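Local coordinates for malonyl acyl carrier protein transacylase (Streptococcus pneumoniae, PDB 3IM8) that probably transfers the malonyl group from malonyl-CoA to holo acyl carrier protein, supplying malonyl units for fatty acid synthesis, at residues F198-A211 against Q242-F254. Sequence-based numbering, arbitrary orientation.
Sequences FHTSLLEPASQKLA and QLLTRQVKEPVRF. With ACT (acetate ion), chain B.
The imidazole of His199, predicted to be catalytic, lies with one face under Val252 CG2, a CH-pi contact with the methyl 3.6 Å from the ring centroid. At the ring edge, His199 ND1 donates to Gln247 O over 2.9 Å, the acceptor 8° out of the ring plane. This main-chain carbonyl stands where a classical triad has a carboxylate, consistent with the Ser-His dyad of the FabD family. A second hydrogen bond, His199 N to Val248 O, is more bent. The ND1 bond and the methyl help hold the ring's rotation, with His199 NE2 donating to acetate O (2.7 Å). Ser90, the predicted nucleophile, and Arg115 also bind the acetate, probably from the crystallisation liquor, and both hydrogen-bond the Gln247 side chain.

Farther along, Ser207 CB packs 3.6 Å from Val248 CG2, while Ser207 OG hydrogen-bonds Glu204 O on a lone pair. Lys249 chi1 (69°) sets CG between N and C, and the extended chain runs alongside Glu204 without a salt bridge. Leu210 CD2 meets Val248 CG1.

The axes of 204-211 and 242-247 approach to 8.6 Å at 154°, roughly antiparallel; helices 92-99 and 105-122 touch Leu210 and Val248 respectively, and strand 252-253 pairs with strand 154-161.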
# COMPACT_ATOMS: atom_id res chain seq x y z
N PHE A 198 9.30 7.45 2.99
CA PHE A 198 8.19 7.65 2.07
C PHE A 198 7.03 8.33 2.83
O PHE A 198 6.90 8.18 4.06
CB PHE A 198 7.70 6.28 1.54
CG PHE A 198 8.70 5.55 0.67
CD1 PHE A 198 8.50 4.21 0.40
CD2 PHE A 198 9.78 6.20 0.08
CE1 PHE A 198 9.37 3.50 -0.46
CE2 PHE A 198 10.67 5.50 -0.76
CZ PHE A 198 10.46 4.14 -1.03
N HIS A 199 6.19 9.07 2.10
CA HIS A 199 4.97 9.73 2.67
C HIS A 199 5.31 10.92 3.61
O HIS A 199 4.57 11.23 4.55
CB HIS A 199 3.97 8.71 3.28
CG HIS A 199 3.74 7.50 2.42
ND1 HIS A 199 2.98 7.52 1.28
CD2 HIS A 199 4.20 6.23 2.54
CE1 HIS A 199 2.98 6.33 0.71
NE2 HIS A 199 3.71 5.52 1.47
N THR A 200 6.42 11.60 3.26
CA THR A 200 6.88 12.88 3.85
C THR A 200 7.32 13.82 2.68
O THR A 200 7.51 13.37 1.54
CB THR A 200 8.08 12.66 4.83
OG1 THR A 200 9.30 12.43 4.11
CG2 THR A 200 7.81 11.48 5.82
N SER A 201 7.48 15.12 2.97
CA SER A 201 7.99 16.09 1.95
C SER A 201 9.32 15.72 1.31
O SER A 201 9.64 16.21 0.21
CB SER A 201 8.14 17.47 2.55
OG SER A 201 7.36 17.51 3.73
N LEU A 202 10.10 14.86 1.96
CA LEU A 202 11.36 14.41 1.34
C LEU A 202 11.08 13.83 -0.02
O LEU A 202 11.95 13.83 -0.89
CB LEU A 202 12.11 13.41 2.23
CG LEU A 202 12.52 14.10 3.54
CD1 LEU A 202 12.72 13.10 4.67
CD2 LEU A 202 13.75 15.02 3.33
N LEU A 203 9.85 13.37 -0.22
CA LEU A 203 9.52 12.74 -1.51
C LEU A 203 8.98 13.69 -2.55
O LEU A 203 8.57 13.26 -3.63
CB LEU A 203 8.56 11.55 -1.30
CG LEU A 203 9.44 10.30 -1.05
CD1 LEU A 203 10.24 10.42 0.27
CD2 LEU A 203 8.62 9.03 -1.08
N GLU A 204 8.97 14.98 -2.23
CA GLU A 204 8.48 16.02 -3.17
C GLU A 204 9.14 15.92 -4.56
O GLU A 204 8.44 15.93 -5.55
CB GLU A 204 8.56 17.44 -2.55
CG GLU A 204 7.45 18.43 -3.05
CD GLU A 204 7.75 18.98 -4.44
OE1 GLU A 204 6.87 19.51 -5.13
OE2 GLU A 204 8.91 18.89 -4.87
N PRO A 205 10.48 15.78 -4.62
CA PRO A 205 11.10 15.50 -5.94
C PRO A 205 10.51 14.26 -6.67
O PRO A 205 10.27 14.30 -7.90
CB PRO A 205 12.59 15.25 -5.59
CG PRO A 205 12.83 16.03 -4.30
CD PRO A 205 11.49 16.00 -3.55
N ALA A 206 10.29 13.18 -5.93
CA ALA A 206 9.65 12.01 -6.52
C ALA A 206 8.27 12.41 -7.12
O ALA A 206 7.98 12.11 -8.30
CB ALA A 206 9.53 10.85 -5.50
N SER A 207 7.47 13.11 -6.31
CA SER A 207 6.09 13.46 -6.68
C SER A 207 5.97 14.31 -7.97
O SER A 207 4.96 14.24 -8.68
CB SER A 207 5.39 14.13 -5.52
OG SER A 207 5.80 15.45 -5.42
N GLN A 208 7.03 15.08 -8.25
CA GLN A 208 7.11 15.94 -9.46
C GLN A 208 7.28 15.13 -10.70
O GLN A 208 6.66 15.41 -11.73
CB GLN A 208 8.28 16.93 -9.38
CG GLN A 208 8.00 18.17 -8.54
CD GLN A 208 7.12 19.18 -9.29
OE1 GLN A 208 5.88 19.04 -9.34
NE2 GLN A 208 7.76 20.22 -9.88
N LYS A 209 8.15 14.13 -10.61
CA LYS A 209 8.38 13.25 -11.72
C LYS A 209 7.11 12.41 -11.95
O LYS A 209 6.75 12.12 -13.09
CB LYS A 209 9.59 12.35 -11.46
CG LYS A 209 11.01 12.99 -11.72
CD LYS A 209 12.11 11.90 -11.83
CE LYS A 209 13.55 12.47 -11.95
NZ LYS A 209 13.80 13.27 -13.23
N LEU A 210 6.43 12.06 -10.85
CA LEU A 210 5.33 11.11 -10.96
C LEU A 210 4.18 11.88 -11.57
O LEU A 210 3.46 11.35 -12.38
CB LEU A 210 4.95 10.51 -9.60
CG LEU A 210 3.75 9.53 -9.46
CD1 LEU A 210 3.99 8.24 -10.19
CD2 LEU A 210 3.53 9.22 -8.03
N ALA A 211 4.08 13.17 -11.22
CA ALA A 211 3.00 14.02 -11.77
C ALA A 211 3.09 14.18 -13.30
O ALA A 211 2.05 14.10 -14.01
CB ALA A 211 2.93 15.37 -11.04
N GLN A 242 -3.84 14.06 -9.32
CA GLN A 242 -3.50 15.04 -8.30
C GLN A 242 -3.29 14.31 -6.97
O GLN A 242 -2.39 14.64 -6.20
CB GLN A 242 -4.63 16.08 -8.13
CG GLN A 242 -4.19 17.44 -7.58
CD GLN A 242 -4.47 17.71 -6.07
OE1 GLN A 242 -5.32 17.05 -5.44
NE2 GLN A 242 -3.76 18.71 -5.50
N LEU A 243 -4.16 13.33 -6.70
CA LEU A 243 -4.11 12.61 -5.43
C LEU A 243 -2.93 11.63 -5.39
O LEU A 243 -2.28 11.48 -4.36
CB LEU A 243 -5.47 11.93 -5.15
CG LEU A 243 -6.62 12.84 -4.73
CD1 LEU A 243 -8.03 12.16 -4.76
CD2 LEU A 243 -6.43 13.48 -3.36
N LEU A 244 -2.64 10.96 -6.51
CA LEU A 244 -1.52 10.03 -6.56
C LEU A 244 -0.20 10.79 -6.48
O LEU A 244 0.77 10.34 -5.86
CB LEU A 244 -1.61 9.16 -7.80
CG LEU A 244 -2.79 8.20 -7.74
CD1 LEU A 244 -2.91 7.59 -9.07
CD2 LEU A 244 -2.67 7.15 -6.62
N THR A 245 -0.18 11.96 -7.11
CA THR A 245 0.91 12.89 -6.97
C THR A 245 1.23 13.20 -5.51
O THR A 245 2.36 13.07 -5.13
CB THR A 245 0.65 14.15 -7.76
OG1 THR A 245 0.75 13.80 -9.14
CG2 THR A 245 1.68 15.24 -7.41
N ARG A 246 0.23 13.57 -4.71
CA ARG A 246 0.43 13.87 -3.27
C ARG A 246 0.66 12.63 -2.41
O ARG A 246 1.38 12.70 -1.41
CB ARG A 246 -0.71 14.71 -2.72
CG ARG A 246 -0.78 16.11 -3.40
CD ARG A 246 -1.62 17.08 -2.60
NE ARG A 246 -3.02 16.68 -2.59
CZ ARG A 246 -3.75 16.42 -1.50
NH1 ARG A 246 -3.25 16.49 -0.28
NH2 ARG A 246 -5.02 16.10 -1.64
N GLN A 247 0.05 11.51 -2.79
CA GLN A 247 0.13 10.29 -1.99
C GLN A 247 1.55 9.91 -1.57
O GLN A 247 1.74 9.48 -0.43
CB GLN A 247 -0.55 9.11 -2.70
CG GLN A 247 -0.64 7.84 -1.89
CD GLN A 247 -0.29 6.60 -2.75
OE1 GLN A 247 0.66 6.63 -3.55
NE2 GLN A 247 -1.06 5.53 -2.59
N VAL A 248 2.53 10.07 -2.47
CA VAL A 248 3.94 9.66 -2.22
C VAL A 248 4.65 10.56 -1.17
O VAL A 248 5.60 10.16 -0.50
CB VAL A 248 4.79 9.43 -3.56
CG1 VAL A 248 4.21 8.31 -4.42
CG2 VAL A 248 4.93 10.69 -4.39
N LYS A 249 4.10 11.76 -0.98
CA LYS A 249 4.71 12.74 -0.08
C LYS A 249 3.80 13.14 1.08
O LYS A 249 4.15 14.04 1.83
CB LYS A 249 5.19 13.98 -0.89
CG LYS A 249 4.01 14.82 -1.44
CD LYS A 249 4.44 16.10 -2.16
CE LYS A 249 3.40 16.43 -3.20
NZ LYS A 249 3.52 17.83 -3.58
N GLU A 250 2.62 12.52 1.22
CA GLU A 250 1.70 12.81 2.36
C GLU A 250 1.32 11.55 3.17
O GLU A 250 1.49 10.42 2.67
CB GLU A 250 0.46 13.55 1.84
CG GLU A 250 0.80 14.93 1.35
CD GLU A 250 -0.39 15.75 0.94
OE1 GLU A 250 -1.50 15.59 1.49
OE2 GLU A 250 -0.20 16.59 0.05
N PRO A 251 0.81 11.70 4.42
CA PRO A 251 0.49 10.52 5.26
C PRO A 251 -0.53 9.57 4.59
O PRO A 251 -1.46 10.01 3.96
CB PRO A 251 -0.06 11.12 6.55
CG PRO A 251 0.43 12.55 6.57
CD PRO A 251 0.61 12.97 5.16
N VAL A 252 -0.30 8.27 4.70
CA VAL A 252 -1.33 7.24 4.44
C VAL A 252 -2.26 7.01 5.66
O VAL A 252 -1.85 6.64 6.75
CB VAL A 252 -0.68 5.93 3.99
CG1 VAL A 252 -1.73 4.82 3.81
CG2 VAL A 252 0.11 6.13 2.69
N ARG A 253 -3.53 7.27 5.45
CA ARG A 253 -4.47 7.33 6.57
C ARG A 253 -5.34 6.08 6.49
O ARG A 253 -6.47 6.11 5.95
CB ARG A 253 -5.28 8.63 6.54
CG ARG A 253 -4.44 9.85 6.77
CD ARG A 253 -5.28 11.16 6.77
NE ARG A 253 -4.44 12.32 7.07
CZ ARG A 253 -4.11 12.75 8.31
NH1 ARG A 253 -4.56 12.14 9.42
NH2 ARG A 253 -3.31 13.81 8.44
N PHE A 254 -4.78 4.97 6.99
CA PHE A 254 -5.44 3.68 6.83
C PHE A 254 -6.70 3.54 7.71
O PHE A 254 -7.75 3.21 7.18
CB PHE A 254 -4.46 2.49 7.04
CG PHE A 254 -5.08 1.14 6.73
CD1 PHE A 254 -5.45 0.27 7.76
CD2 PHE A 254 -5.31 0.75 5.39
CE1 PHE A 254 -6.01 -0.96 7.49
CE2 PHE A 254 -5.91 -0.48 5.08
CZ PHE A 254 -6.26 -1.36 6.14
C ACT B . 5.32 2.45 -0.39
O ACT B . 4.94 3.54 0.20
OXT ACT B . 5.10 2.22 -1.70
CH3 ACT B . 5.99 1.53 0.61